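Local atomic coordinates of AT-less polyketide synthase (Streptomyces platensis subsp. rosaceus, PDB entry 4TKT), a protein that probably catalyses a decarboxylative condensation step that extends the growing polyketide chain of isomigrastatin, acting as a ketosynthase domain of a modular synthase. Residues Ala15-Gly20 / Glu95-Gln100; Thr26-Leu31 / Leu374-Arg379; Leu106-Tyr111 / Gly268-Gly273. One frame throughout, in Å; residues are numbered along the deposited sequence.

Contact 1: Ala15-Gly20 / Glu95-Gln100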
ATOM      1  N   ALA A  15      -3.160  -0.599   1.980  1.00 29.44           N
ATOM      2  CA  ALA A  15      -3.494   0.613   1.249  1.00 29.22           C
ATOM      3  C   ALA A  15      -2.434   0.877   0.193  1.00 28.05           C
ATOM      4  O   ALA A  15      -1.264   0.541   0.379  1.00 30.63           O
ATOM      5  CB  ALA A  15      -3.614   1.790   2.188  1.00 28.97           C
ATOM      6  N   GLY A  16      -2.849   1.474  -0.918  1.00 28.35           N
ATOM      7  CA  GLY A  16      -1.941   1.728  -2.019  1.00 30.72           C
ATOM      8  C   GLY A  16      -2.356   2.914  -2.861  1.00 34.41           C
ATOM      9  O   GLY A  16      -3.534   3.089  -3.170  1.00 39.94           O
ATOM     10  N   ARG A  17      -1.378   3.734  -3.227  1.00 26.79           N
ATOM     11  CA  ARG A  17      -1.609   4.889  -4.082  1.00 33.20           C
ATOM     12  C   ARG A  17      -0.535   4.926  -5.161  1.00 35.28           C
ATOM     13  O   ARG A  17       0.608   5.304  -4.905  1.00 32.32           O
ATOM     14  CB  ARG A  17      -1.610   6.177  -3.261  1.00 26.87           C
ATOM     15  CG  ARG A  17      -1.952   7.427  -4.047  1.00 27.52           C
ATOM     16  CD  ARG A  17      -2.035   8.630  -3.124  1.00 27.53           C
ATOM     17  NE  ARG A  17      -2.179   9.883  -3.857  1.00 28.19           N
ATOM     18  CZ  ARG A  17      -2.266  11.075  -3.279  1.00 35.82           C
ATOM     19  NH1 ARG A  17      -2.228  11.175  -1.957  1.00 37.68           N
ATOM     20  NH2 ARG A  17      -2.394  12.168  -4.021  1.00 38.25           N
ATOM     21  N   TYR A  18      -0.918   4.529  -6.369  1.00 33.55           N
ATOM     22  CA  TYR A  18       0.034   4.260  -7.439  1.00 29.44           C
ATOM     23  C   TYR A  18      -0.342   5.049  -8.694  1.00 31.70           C
ATOM     24  O   TYR A  18      -1.461   5.554  -8.782  1.00 33.75           O
ATOM     25  CB  TYR A  18       0.079   2.748  -7.694  1.00 27.34           C
ATOM     26  CG  TYR A  18       0.493   1.985  -6.455  1.00 33.32           C
ATOM     27  CD1 TYR A  18       1.588   2.398  -5.707  1.00 35.90           C
ATOM     28  CD2 TYR A  18      -0.227   0.884  -6.009  1.00 27.36           C
ATOM     29  CE1 TYR A  18       1.971   1.728  -4.564  1.00 31.83           C
ATOM     30  CE2 TYR A  18       0.150   0.203  -4.860  1.00 28.23           C
ATOM     31  CZ  TYR A  18       1.253   0.633  -4.143  1.00 28.33           C
ATOM     32  OH  TYR A  18       1.649  -0.022  -2.998  1.00 25.17           O
ATOM     33  N   PRO A  19       0.595   5.186  -9.652  1.00 30.12           N
ATOM     34  CA  PRO A  19       0.315   5.969 -10.862  1.00 32.12           C
ATOM     35  C   PRO A  19      -0.947   5.517 -11.587  1.00 30.47           C
ATOM     36  O   PRO A  19      -1.065   4.350 -11.959  1.00 35.51           O
ATOM     37  CB  PRO A  19       1.552   5.722 -11.730  1.00 31.61           C
ATOM     38  CG  PRO A  19       2.633   5.454 -10.754  1.00 26.85           C
ATOM     39  CD  PRO A  19       1.977   4.673  -9.652  1.00 30.56           C
ATOM     40  N   GLY A  20      -1.882   6.443 -11.772  1.00 38.49           N
ATOM     41  CA  GLY A  20      -3.143   6.142 -12.426  1.00 33.33           C
ATOM     42  C   GLY A  20      -4.089   5.354 -11.538  1.00 36.65           C
ATOM     43  O   GLY A  20      -5.122   4.873 -12.000  1.00 35.34           O
ATOM     44  N   GLU A  95       6.316  12.243   3.830  1.00 19.65           N
ATOM     45  CA  GLU A  95       5.781  12.089   5.180  1.00 23.12           C
ATOM     46  C   GLU A  95       4.269  12.282   5.177  1.00 25.33           C
ATOM     47  O   GLU A  95       3.534  11.535   5.824  1.00 30.42           O
ATOM     48  CB  GLU A  95       6.422  13.084   6.149  1.00 25.67           C
ATOM     49  CG  GLU A  95       7.936  13.094   6.149  1.00 40.72           C
ATOM     50  CD  GLU A  95       8.503  14.193   7.027  1.00 49.82           C
ATOM     51  OE1 GLU A  95       7.817  14.593   7.993  1.00 42.93           O
ATOM     52  OE2 GLU A  95       9.628  14.660   6.752  1.00 60.85           O
ATOM     53  N   ARG A  96       3.811  13.295   4.449  1.00 24.08           N
ATOM     54  CA  ARG A  96       2.391  13.618   4.395  1.00 21.25           C
ATOM     55  C   ARG A  96       1.576  12.474   3.801  1.00 27.05           C
ATOM     56  O   ARG A  96       0.561  12.070   4.368  1.00 34.06           O
ATOM     57  CB  ARG A  96       2.159  14.898   3.588  1.00 21.60           C
ATOM     58  CG  ARG A  96       2.714  16.161   4.238  1.00 22.33           C
ATOM     59  CD  ARG A  96       2.282  17.399   3.468  1.00 22.16           C
ATOM     60  NE  ARG A  96       3.405  18.103   2.858  1.00 27.84           N
ATOM     61  CZ  ARG A  96       3.303  18.882   1.786  1.00 24.48           C
ATOM     62  NH1 ARG A  96       2.130  19.046   1.193  1.00 23.06           N
ATOM     63  NH2 ARG A  96       4.376  19.490   1.301  1.00 22.34           N
ATOM     64  N   LEU A  97       2.029  11.946   2.669  1.00 27.47           N
ATOM     65  CA  LEU A  97       1.287  10.896   1.979  1.00 25.56           C
ATOM     66  C   LEU A  97       1.342   9.563   2.721  1.00 30.75           C
ATOM     67  O   LEU A  97       0.424   8.750   2.610  1.00 38.16           O
ATOM     68  CB  LEU A  97       1.807  10.717   0.551  1.00 24.05           C
ATOM     69  CG  LEU A  97       1.586  11.896  -0.400  1.00 28.17           C
ATOM     70  CD1 LEU A  97       1.703  11.453  -1.850  1.00 31.71           C
ATOM     71  CD2 LEU A  97       0.242  12.551  -0.148  1.00 24.18           C
ATOM     72  N   PHE A  98       2.413   9.334   3.474  1.00 24.04           N
ATOM     73  CA  PHE A  98       2.537   8.086   4.212  1.00 21.04           C
ATOM     74  C   PHE A  98       1.629   8.110   5.435  1.00 25.51           C
ATOM     75  O   PHE A  98       1.083   7.080   5.830  1.00 31.97           O
ATOM     76  CB  PHE A  98       3.986   7.824   4.624  1.00 20.40           C
ATOM     77  CG  PHE A  98       4.239   6.410   5.065  1.00 25.16           C
ATOM     78  CD1 PHE A  98       4.070   5.355   4.180  1.00 24.81           C
ATOM     79  CD2 PHE A  98       4.641   6.132   6.361  1.00 22.41           C
ATOM     80  CE1 PHE A  98       4.297   4.050   4.579  1.00 20.90           C
ATOM     81  CE2 PHE A  98       4.873   4.829   6.767  1.00 24.55           C
ATOM     82  CZ  PHE A  98       4.701   3.785   5.874  1.00 20.83           C
ATOM     83  N   LEU A  99       1.470   9.289   6.029  1.00 21.51           N
ATOM     84  CA  LEU A  99       0.506   9.470   7.108  1.00 22.09           C
ATOM     85  C   LEU A  99      -0.886   9.049   6.654  1.00 28.69           C
ATOM     86  O   LEU A  99      -1.560   8.274   7.331  1.00 38.95           O
ATOM     87  CB  LEU A  99       0.486  10.924   7.584  1.00 22.14           C
ATOM     88  CG  LEU A  99       1.350  11.269   8.796  1.00 34.43           C
ATOM     89  CD1 LEU A  99       1.314  12.763   9.070  1.00 37.12           C
ATOM     90  CD2 LEU A  99       0.886  10.488  10.016  1.00 32.03           C
ATOM     91  N   GLN A 100      -1.304   9.559   5.500  1.00 23.08           N
ATOM     92  CA  GLN A 100      -2.624   9.255   4.957  1.00 27.39           C
ATOM     93  C   GLN A 100      -2.730   7.785   4.562  1.00 24.23           C
ATOM     94  O   GLN A 100      -3.773   7.157   4.735  1.00 31.94           O
ATOM     95  CB  GLN A 100      -2.926  10.163   3.762  1.00 31.50           C
ATOM     96  CG  GLN A 100      -3.064  11.632   4.149  1.00 42.31           C
ATOM     97  CD  GLN A 100      -3.453  12.525   2.987  1.00 39.35           C
ATOM     98  OE1 GLN A 100      -3.295  12.157   1.823  1.00 36.10           O
ATOM     99  NE2 GLN A 100      -3.968  13.710   3.300  1.00 25.13           N
TER
HETATM  100  O   HOH W   1      -2.871  13.613  -0.853  1.00 30.63           O
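The guanidinium of Arg17 meets helix 95-100 with one face and one edge. Over the face lies the CD1 methyl of Leu97, 3.9 Å above the plane and displaced toward the rim, so it sits above the NH1 end and not above CZ. The other methyl comes closer: Leu97 CD2 is 3.4 Å from Arg17 NH1. At the edge, in the guanidinium plane, is water 1; Gln100 OE1 also lies near the plane, and the bridge through the water is sharply bent.

No direct hydrogen bond joins the two segments, because Gln100 OE1 stays 4.0 Å from Arg17 NH1. The water closes this distance: Arg17 NH1 donates to water 1 at 2.8 Å, and water 1 donates to Gln100 OE1 at 3.1 Å. The charged group thus has apolar cover on a face and a polar relay at its rim. NH2 has weak hydrogen bonds of its own to the carbonyls of Asp71 and Gly72, which probably also restrain the group's rotation.

The reach comes from the arginine chain. CG stands anti to the backbone N (chi1 -175°) and the later torsions stay extended, carrying the guanidinium out to the helix. Leu97 crosses this extended chain at about a right angle.

Backbone bonds from Ala15 to Ala255 and from Arg17 to Val253 tie strand 9-17 to strand 252-260 within the large mixed sheet. From this strand Arg17 sends its side chain to helix 93-109, whereas the Tyr18 ring, just past its end, packs on Ile368, Ala369 and Ala372 of helix 366-380, consistent with the layered thiolase fold of ketosynthases. Elsewhere on helix 93-109, Phe98 packs on Ile165 and Val169 of helix 163-173.

Contact 2: Thr26-Leu31 / Leu374-Arg379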
ATOM      1  N   THR A  26      -8.790   0.588  -8.012  1.00 41.04           N
ATOM      2  CA  THR A  26      -8.465   1.150  -9.317  1.00 42.87           C
ATOM      3  C   THR A  26      -7.212   0.490  -9.871  1.00 43.60           C
ATOM      4  O   THR A  26      -7.109   0.234 -11.073  1.00 41.37           O
ATOM      5  CB  THR A  26      -8.248   2.667  -9.241  1.00 37.38           C
ATOM      6  OG1 THR A  26      -9.402   3.285  -8.664  1.00 38.86           O
ATOM      7  CG2 THR A  26      -8.011   3.241 -10.627  1.00 37.88           C
ATOM      8  N   PHE A  27      -6.266   0.211  -8.980  1.00 42.15           N
ATOM      9  CA  PHE A  27      -5.004  -0.405  -9.360  1.00 34.47           C
ATOM     10  C   PHE A  27      -5.243  -1.761 -10.007  1.00 35.82           C
ATOM     11  O   PHE A  27      -4.596  -2.109 -10.993  1.00 38.91           O
ATOM     12  CB  PHE A  27      -4.090  -0.535  -8.139  1.00 32.79           C
ATOM     13  CG  PHE A  27      -2.703  -1.015  -8.462  1.00 31.71           C
ATOM     14  CD1 PHE A  27      -1.969  -0.424  -9.475  1.00 33.86           C
ATOM     15  CD2 PHE A  27      -2.126  -2.044  -7.736  1.00 31.27           C
ATOM     16  CE1 PHE A  27      -0.691  -0.859  -9.769  1.00 30.42           C
ATOM     17  CE2 PHE A  27      -0.848  -2.481  -8.024  1.00 30.42           C
ATOM     18  CZ  PHE A  27      -0.131  -1.890  -9.042  1.00 29.98           C
ATOM     19  N   TRP A  28      -6.192  -2.516  -9.462  1.00 37.04           N
ATOM     20  CA  TRP A  28      -6.549  -3.807 -10.034  1.00 38.68           C
ATOM     21  C   TRP A  28      -7.185  -3.646 -11.408  1.00 47.26           C
ATOM     22  O   TRP A  28      -6.921  -4.431 -12.319  1.00 55.45           O
ATOM     23  CB  TRP A  28      -7.499  -4.572  -9.114  1.00 39.87           C
ATOM     24  CG  TRP A  28      -8.009  -5.834  -9.740  1.00 43.25           C
ATOM     25  CD1 TRP A  28      -9.296  -6.111 -10.097  1.00 44.14           C
ATOM     26  CD2 TRP A  28      -7.235  -6.982 -10.108  1.00 42.16           C
ATOM     27  NE1 TRP A  28      -9.373  -7.365 -10.654  1.00 45.76           N
ATOM     28  CE2 TRP A  28      -8.121  -7.921 -10.672  1.00 49.93           C
ATOM     29  CE3 TRP A  28      -5.878  -7.310 -10.008  1.00 43.85           C
ATOM     30  CZ2 TRP A  28      -7.696  -9.165 -11.137  1.00 52.95           C
ATOM     31  CZ3 TRP A  28      -5.458  -8.546 -10.469  1.00 45.03           C
ATOM     32  CH2 TRP A  28      -6.364  -9.457 -11.027  1.00 49.82           C
ATOM     33  N   GLU A  29      -8.028  -2.632 -11.553  1.00 40.87           N
ATOM     34  CA  GLU A  29      -8.677  -2.368 -12.828  1.00 42.58           C
ATOM     35  C   GLU A  29      -7.638  -2.053 -13.898  1.00 41.93           C
ATOM     36  O   GLU A  29      -7.710  -2.564 -15.015  1.00 49.30           O
ATOM     37  CB  GLU A  29      -9.679  -1.220 -12.697  1.00 52.73           C
ATOM     38  CG  GLU A  29     -10.833  -1.515 -11.748  1.00 63.86           C
ATOM     39  CD  GLU A  29     -11.756  -0.323 -11.556  1.00 83.98           C
ATOM     40  OE1 GLU A  29     -11.508   0.731 -12.180  1.00 90.40           O
ATOM     41  OE2 GLU A  29     -12.730  -0.439 -10.779  1.00 91.94           O
ATOM     42  N   ASN A  30      -6.664  -1.222 -13.545  1.00 43.11           N
ATOM     43  CA  ASN A  30      -5.575  -0.887 -14.454  1.00 43.48           C
ATOM     44  C   ASN A  30      -4.734  -2.105 -14.820  1.00 42.32           C
ATOM     45  O   ASN A  30      -4.386  -2.306 -15.984  1.00 42.05           O
ATOM     46  CB  ASN A  30      -4.681   0.189 -13.837  1.00 39.51           C
ATOM     47  CG  ASN A  30      -5.391   1.514 -13.679  1.00 38.12           C
ATOM     48  OD1 ASN A  30      -6.583   1.631 -13.964  1.00 39.33           O
ATOM     49  ND2 ASN A  30      -4.664   2.524 -13.217  1.00 41.76           N
ATOM     50  N   LEU A  31      -4.411  -2.913 -13.815  1.00 38.40           N
ATOM     51  CA  LEU A  31      -3.615  -4.115 -14.019  1.00 38.47           C
ATOM     52  C   LEU A  31      -4.353  -5.126 -14.889  1.00 47.98           C
ATOM     53  O   LEU A  31      -3.753  -5.790 -15.734  1.00 48.15           O
ATOM     54  CB  LEU A  31      -3.249  -4.752 -12.676  1.00 37.41           C
ATOM     55  CG  LEU A  31      -2.197  -4.034 -11.831  1.00 46.23           C
ATOM     56  CD1 LEU A  31      -2.052  -4.714 -10.481  1.00 45.65           C
ATOM     57  CD2 LEU A  31      -0.861  -3.996 -12.558  1.00 45.80           C
ATOM     58  N   LEU A 374       0.663  -8.789  -6.579  1.00 37.04           N
ATOM     59  CA  LEU A 374       0.688 -10.217  -6.291  1.00 38.35           C
ATOM     60  C   LEU A 374      -0.523 -10.633  -5.463  1.00 39.48           C
ATOM     61  O   LEU A 374      -1.188 -11.613  -5.786  1.00 48.43           O
ATOM     62  CB  LEU A 374       1.984 -10.595  -5.572  1.00 37.40           C
ATOM     63  CG  LEU A 374       2.241 -12.087  -5.349  1.00 43.25           C
ATOM     64  CD1 LEU A 374       1.942 -12.887  -6.608  1.00 43.89           C
ATOM     65  CD2 LEU A 374       3.682 -12.303  -4.919  1.00 42.12           C
ATOM     66  N   LEU A 375      -0.809  -9.883  -4.404  1.00 39.70           N
ATOM     67  CA  LEU A 375      -1.946 -10.183  -3.539  1.00 45.29           C
ATOM     68  C   LEU A 375      -3.276 -10.032  -4.276  1.00 40.99           C
ATOM     69  O   LEU A 375      -4.205 -10.812  -4.060  1.00 42.69           O
ATOM     70  CB  LEU A 375      -1.931  -9.283  -2.302  1.00 38.23           C
ATOM     71  CG  LEU A 375      -0.811  -9.522  -1.288  1.00 45.66           C
ATOM     72  CD1 LEU A 375      -0.868  -8.483  -0.183  1.00 45.88           C
ATOM     73  CD2 LEU A 375      -0.903 -10.918  -0.705  1.00 38.50           C
ATOM     74  N   LEU A 376      -3.360  -9.027  -5.142  1.00 40.36           N
ATOM     75  CA  LEU A 376      -4.573  -8.786  -5.916  1.00 41.65           C
ATOM     76  C   LEU A 376      -4.820  -9.896  -6.931  1.00 56.08           C
ATOM     77  O   LEU A 376      -5.964 -10.265  -7.190  1.00 60.57           O
ATOM     78  CB  LEU A 376      -4.499  -7.434  -6.627  1.00 40.55           C
ATOM     79  CG  LEU A 376      -4.771  -6.204  -5.762  1.00 52.24           C
ATOM     80  CD1 LEU A 376      -4.452  -4.928  -6.525  1.00 54.97           C
ATOM     81  CD2 LEU A 376      -6.215  -6.204  -5.290  1.00 40.74           C
ATOM     82  N   GLN A 377      -3.744 -10.425  -7.507  1.00 48.98           N
ATOM     83  CA  GLN A 377      -3.861 -11.532  -8.448  1.00 48.48           C
ATOM     84  C   GLN A 377      -4.424 -12.765  -7.760  1.00 46.57           C
ATOM     85  O   GLN A 377      -5.232 -13.491  -8.335  1.00 48.53           O
ATOM     86  CB  GLN A 377      -2.508 -11.855  -9.082  1.00 48.59           C
ATOM     87  CG  GLN A 377      -2.114 -10.925 -10.215  1.00 43.44           C
ATOM     88  CD  GLN A 377      -0.751 -11.255 -10.783  1.00 46.94           C
ATOM     89  OE1 GLN A 377      -0.564 -11.293 -11.999  1.00 46.64           O
ATOM     90  NE2 GLN A 377       0.215 -11.494  -9.903  1.00 48.90           N
HETATM   91  N   MSE A 378      -4.000 -12.994  -6.522  1.00 45.88           N
HETATM   92  CA  MSE A 378      -4.483 -14.135  -5.756  1.00 56.47           C
HETATM   93  C   MSE A 378      -5.918 -13.921  -5.286  1.00 61.39           C
HETATM   94  O   MSE A 378      -6.713 -14.861  -5.251  1.00 65.95           O
HETATM   95  CB  MSE A 378      -3.575 -14.402  -4.554  1.00 53.85           C
HETATM   96  CG  MSE A 378      -2.108 -14.563  -4.910  1.00 52.60           C
HETATM   97 SE   MSE A 378      -1.038 -15.263  -3.438  1.00 85.86          SE
HETATM   98  CE  MSE A 378      -1.759 -14.162  -2.001  1.00 51.95           C
ATOM     99  N   ARG A 379      -6.243 -12.684  -4.926  1.00 58.87           N
ATOM    100  CA  ARG A 379      -7.577 -12.351  -4.435  1.00 58.35           C
ATOM    101  C   ARG A 379      -8.641 -12.614  -5.496  1.00 52.12           C
ATOM    102  O   ARG A 379      -9.722 -13.115  -5.189  1.00 52.02           O
ATOM    103  CB  ARG A 379      -7.635 -10.888  -3.983  1.00 62.17           C
ATOM    104  CG  ARG A 379      -9.031 -10.404  -3.595  1.00 66.13           C
ATOM    105  CD  ARG A 379      -9.010  -8.947  -3.151  1.00 66.14           C
ATOM    106  NE  ARG A 379     -10.350  -8.408  -2.925  1.00 65.78           N
ATOM    107  CZ  ARG A 379     -10.992  -8.460  -1.761  1.00 66.43           C
ATOM    108  NH1 ARG A 379     -10.424  -9.036  -0.711  1.00 70.11           N
ATOM    109  NH2 ARG A 379     -12.207  -7.938  -1.648  1.00 62.63           N
TER
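A near-perpendicular helix-helix crossing within the ketosynthase fold brings Trp28 and Phe27 of one helix against Leu376 and Gln377 of the other. The short axes approach to 10.6 Å with a signed crossing angle of -81°, and the nearest CA atoms are those of Trp28 and Leu376.

The indole bears most of the contact through the benzene half of its ring. Trp28 CE3 lies 3.7 Å from Leu376 CB, and the backbone oxygen of Leu376 stands over one face near the rim, 3.7 Å from Trp28 CZ3. The same carbonyl is hydrogen-bonded to ND1 of His380, whose ring stacks with the indole. Having CG anti to the backbone N (chi1 174°) carries the indole across to helix 374-379, where it slides past the Leu376 side chain in the opposite direction.

The leucine tip fits between two residues: Leu376 CD1 is 3.9 Å from Phe27 CD2 and 4.0 Å from Trp28 CB. Gln377 contributes its backbone N and, from the side chain, CG, which is 4.1 Å from Trp28 CZ3; its OE1 is hydrogen-bonded to the backbone N of Val384.

Elsewhere helix 366-380 rests on strand 9-17 through Leu375 and on strand 317-319 through Leu374 and Gln377, while helix 24-32 packs Phe27 on Ile359 of helix 356-359.

Contact 3: Leu106-Tyr111 / Gly268-Gly273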
ATOM      1  N   LEU A 106      -5.256   1.160   8.253  1.00 29.75           N
ATOM      2  CA  LEU A 106      -5.971   0.764   9.459  1.00 29.26           C
ATOM      3  C   LEU A 106      -7.461   0.622   9.172  1.00 30.67           C
ATOM      4  O   LEU A 106      -8.115  -0.293   9.671  1.00 41.98           O
ATOM      5  CB  LEU A 106      -5.740   1.769  10.586  1.00 28.87           C
ATOM      6  CG  LEU A 106      -4.610   1.446  11.565  1.00 30.14           C
ATOM      7  CD1 LEU A 106      -3.246   1.484  10.887  1.00 27.03           C
ATOM      8  CD2 LEU A 106      -4.648   2.394  12.746  1.00 28.36           C
ATOM      9  N   GLU A 107      -7.994   1.526   8.360  1.00 30.66           N
ATOM     10  CA  GLU A 107      -9.410   1.490   8.029  1.00 37.88           C
ATOM     11  C   GLU A 107      -9.735   0.284   7.157  1.00 37.44           C
ATOM     12  O   GLU A 107     -10.803  -0.312   7.292  1.00 41.67           O
ATOM     13  CB  GLU A 107      -9.837   2.785   7.337  1.00 38.90           C
ATOM     14  CG  GLU A 107      -9.877   3.984   8.272  1.00 43.06           C
ATOM     15  CD  GLU A 107     -10.440   5.227   7.612  1.00 52.61           C
ATOM     16  OE1 GLU A 107     -10.062   5.512   6.458  1.00 55.79           O
ATOM     17  OE2 GLU A 107     -11.263   5.919   8.249  1.00 59.92           O
ATOM     18  N   ASP A 108      -8.811  -0.081   6.273  1.00 34.86           N
ATOM     19  CA  ASP A 108      -8.985  -1.271   5.448  1.00 34.98           C
ATOM     20  C   ASP A 108      -8.947  -2.520   6.319  1.00 33.60           C
ATOM     21  O   ASP A 108      -9.645  -3.497   6.052  1.00 39.78           O
ATOM     22  CB  ASP A 108      -7.908  -1.355   4.364  1.00 36.57           C
ATOM     23  CG  ASP A 108      -8.178  -2.464   3.358  1.00 47.10           C
ATOM     24  OD1 ASP A 108      -9.294  -2.502   2.796  1.00 51.62           O
ATOM     25  OD2 ASP A 108      -7.278  -3.301   3.132  1.00 51.72           O
ATOM     26  N   ALA A 109      -8.128  -2.478   7.364  1.00 36.33           N
ATOM     27  CA  ALA A 109      -8.004  -3.598   8.289  1.00 34.71           C
ATOM     28  C   ALA A 109      -9.208  -3.684   9.221  1.00 39.69           C
ATOM     29  O   ALA A 109      -9.457  -4.722   9.832  1.00 41.84           O
ATOM     30  CB  ALA A 109      -6.722  -3.481   9.095  1.00 32.19           C
ATOM     31  N   GLY A 110      -9.954  -2.590   9.328  1.00 37.54           N
ATOM     32  CA  GLY A 110     -11.104  -2.548  10.209  1.00 36.42           C
ATOM     33  C   GLY A 110     -10.687  -2.311  11.645  1.00 36.15           C
ATOM     34  O   GLY A 110     -11.258  -2.880  12.573  1.00 42.23           O
ATOM     35  N   TYR A 111      -9.681  -1.466  11.826  1.00 36.50           N
ATOM     36  CA  TYR A 111      -9.195  -1.133  13.157  1.00 36.72           C
ATOM     37  C   TYR A 111      -9.126   0.366  13.387  1.00 38.06           C
ATOM     38  O   TYR A 111      -8.631   1.112  12.544  1.00 41.53           O
ATOM     39  CB  TYR A 111      -7.809  -1.735  13.391  1.00 33.35           C
ATOM     40  CG  TYR A 111      -7.826  -3.174  13.841  1.00 34.40           C
ATOM     41  CD1 TYR A 111      -8.031  -3.500  15.175  1.00 35.38           C
ATOM     42  CD2 TYR A 111      -7.629  -4.206  12.935  1.00 34.53           C
ATOM     43  CE1 TYR A 111      -8.044  -4.814  15.592  1.00 36.46           C
ATOM     44  CE2 TYR A 111      -7.640  -5.524  13.342  1.00 35.60           C
ATOM     45  CZ  TYR A 111      -7.848  -5.823  14.672  1.00 38.16           C
ATOM     46  OH  TYR A 111      -7.861  -7.134  15.082  1.00 38.22           O
ATOM     47  N   GLY A 268     -10.521 -12.575  14.389  1.00 46.85           N
ATOM     48  CA  GLY A 268     -11.470 -12.449  13.299  1.00 47.76           C
ATOM     49  C   GLY A 268     -11.099 -11.377  12.292  1.00 46.82           C
ATOM     50  O   GLY A 268     -11.975 -10.766  11.678  1.00 47.52           O
ATOM     51  N   ASP A 269      -9.800 -11.149  12.122  1.00 45.33           N
ATOM     52  CA  ASP A 269      -9.317 -10.154  11.168  1.00 44.37           C
ATOM     53  C   ASP A 269      -9.509 -10.615   9.732  1.00 44.85           C
ATOM     54  O   ASP A 269      -9.623 -11.809   9.463  1.00 51.49           O
ATOM     55  CB  ASP A 269      -7.833  -9.849  11.396  1.00 42.71           C
ATOM     56  CG  ASP A 269      -7.564  -9.207  12.738  1.00 57.69           C
ATOM     57  OD1 ASP A 269      -8.505  -8.639  13.329  1.00 61.77           O
ATOM     58  OD2 ASP A 269      -6.403  -9.263  13.196  1.00 53.02           O
ATOM     59  N   ARG A 270      -9.549  -9.657   8.813  1.00 44.52           N
ATOM     60  CA  ARG A 270      -9.438  -9.968   7.399  1.00 44.68           C
ATOM     61  C   ARG A 270      -8.028 -10.469   7.147  1.00 47.99           C
ATOM     62  O   ARG A 270      -7.086 -10.029   7.800  1.00 50.77           O
ATOM     63  CB  ARG A 270      -9.728  -8.743   6.532  1.00 44.57           C
ATOM     64  CG  ARG A 270     -11.084  -8.123   6.762  1.00 51.84           C
ATOM     65  CD  ARG A 270     -11.249  -6.857   5.943  1.00 55.84           C
ATOM     66  NE  ARG A 270     -11.087  -7.102   4.513  1.00 56.42           N
ATOM     67  CZ  ARG A 270     -10.295  -6.389   3.720  1.00 55.71           C
ATOM     68  NH1 ARG A 270      -9.589  -5.384   4.218  1.00 52.32           N
ATOM     69  NH2 ARG A 270     -10.208  -6.678   2.429  1.00 58.90           N
ATOM     70  N   ILE A 271      -7.875 -11.400   6.216  1.00 43.91           N
ATOM     71  CA  ILE A 271      -6.548 -11.899   5.887  1.00 42.94           C
ATOM     72  C   ILE A 271      -6.355 -11.875   4.376  1.00 45.39           C
ATOM     73  O   ILE A 271      -6.885 -12.717   3.653  1.00 47.93           O
ATOM     74  CB  ILE A 271      -6.327 -13.316   6.444  1.00 45.01           C
ATOM     75  CG1 ILE A 271      -6.508 -13.312   7.965  1.00 43.46           C
ATOM     76  CG2 ILE A 271      -4.940 -13.815   6.085  1.00 46.00           C
ATOM     77  CD1 ILE A 271      -6.437 -14.676   8.604  1.00 52.65           C
ATOM     78  N   LEU A 272      -5.601 -10.885   3.909  1.00 41.82           N
ATOM     79  CA  LEU A 272      -5.415 -10.658   2.483  1.00 41.82           C
ATOM     80  C   LEU A 272      -4.344 -11.578   1.916  1.00 55.06           C
ATOM     81  O   LEU A 272      -4.169 -11.673   0.702  1.00 58.69           O
ATOM     82  CB  LEU A 272      -5.046  -9.196   2.228  1.00 40.80           C
ATOM     83  CG  LEU A 272      -5.913  -8.168   2.958  1.00 41.01           C
ATOM     84  CD1 LEU A 272      -5.430  -6.754   2.684  1.00 49.20           C
ATOM     85  CD2 LEU A 272      -7.367  -8.327   2.558  1.00 49.83           C
ATOM     86  N   GLY A 273      -3.629 -12.252   2.809  1.00 53.49           N
ATOM     87  CA  GLY A 273      -2.564 -13.154   2.422  1.00 40.79           C
ATOM     88  C   GLY A 273      -1.658 -13.442   3.600  1.00 47.20           C
ATOM     89  O   GLY A 273      -1.792 -12.831   4.661  1.00 47.29           O
TER
HETATM   90  O   HOH W   2      -8.284  -4.547   0.538  1.00 48.08           O
HETATM   91  O   HOH W   3      -8.436  -7.187   9.196  1.00 34.70           O
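OD2 of Asp108 is gripped by several donors: a weak hydrogen bond from Arg270 NH1 (3.3 Å, 155°), one from water 2, and one from the backbone N of Met14. The same guanidinium nitrogen forms a salt bridge to Asp108 OD1 at 3.2 Å and reaches the Asp108 carbonyl oxygen at 2.6 Å, a weak bond because its angle is only 130°. The carboxylate and guanidinium planes stand 76° apart, so the charges meet crosswise instead of as a coplanar pair. The bend at chi3 turns NH1 back to the end of the helix, which closes in a Schellman motif at Gly110.

Water 3 accepts from Arg270 N and lies 2.7 Å from Ala109 O, to which it can donate. Beyond it, Tyr111 OH donates to Asp269 OD1; the modelled separation, 2.4 Å, is very short and doubtful in detail. Were Arg270 replaced by an alanine, Asp108 would probably lose its charged mate and its carbonyl a donor.

Asp269 also has salt bridges to Arg259 and Lys599, and Asp108 has Arg270, so both carboxylates are likely to remain ionised, holding the loop to the helix end chiefly by charge and hydrogen bonds.

Overall arrangement
Contact 1 is buried, its centre about 7 Å from that of the chain; contacts 2 and 3 lie farther out, at about 12 and 13 Å, and are only partly buried. Contacts 1 and 3 draw on successive parts of helix 93-109, although their segments do not touch. Contact 2 touches both: Gly20 O is 2.7 Å from Asn30 ND2, a probable hydrogen bond, and Leu375 CD2 packs 3.6 Å from Leu272 O. The chemistry differs accordingly. A single extended arginine with a water spans strand and helix in contact 1, aromatic and aliphatic surfaces join two helices in contact 2, and charged groups tie a loop to a helix end in contact 3.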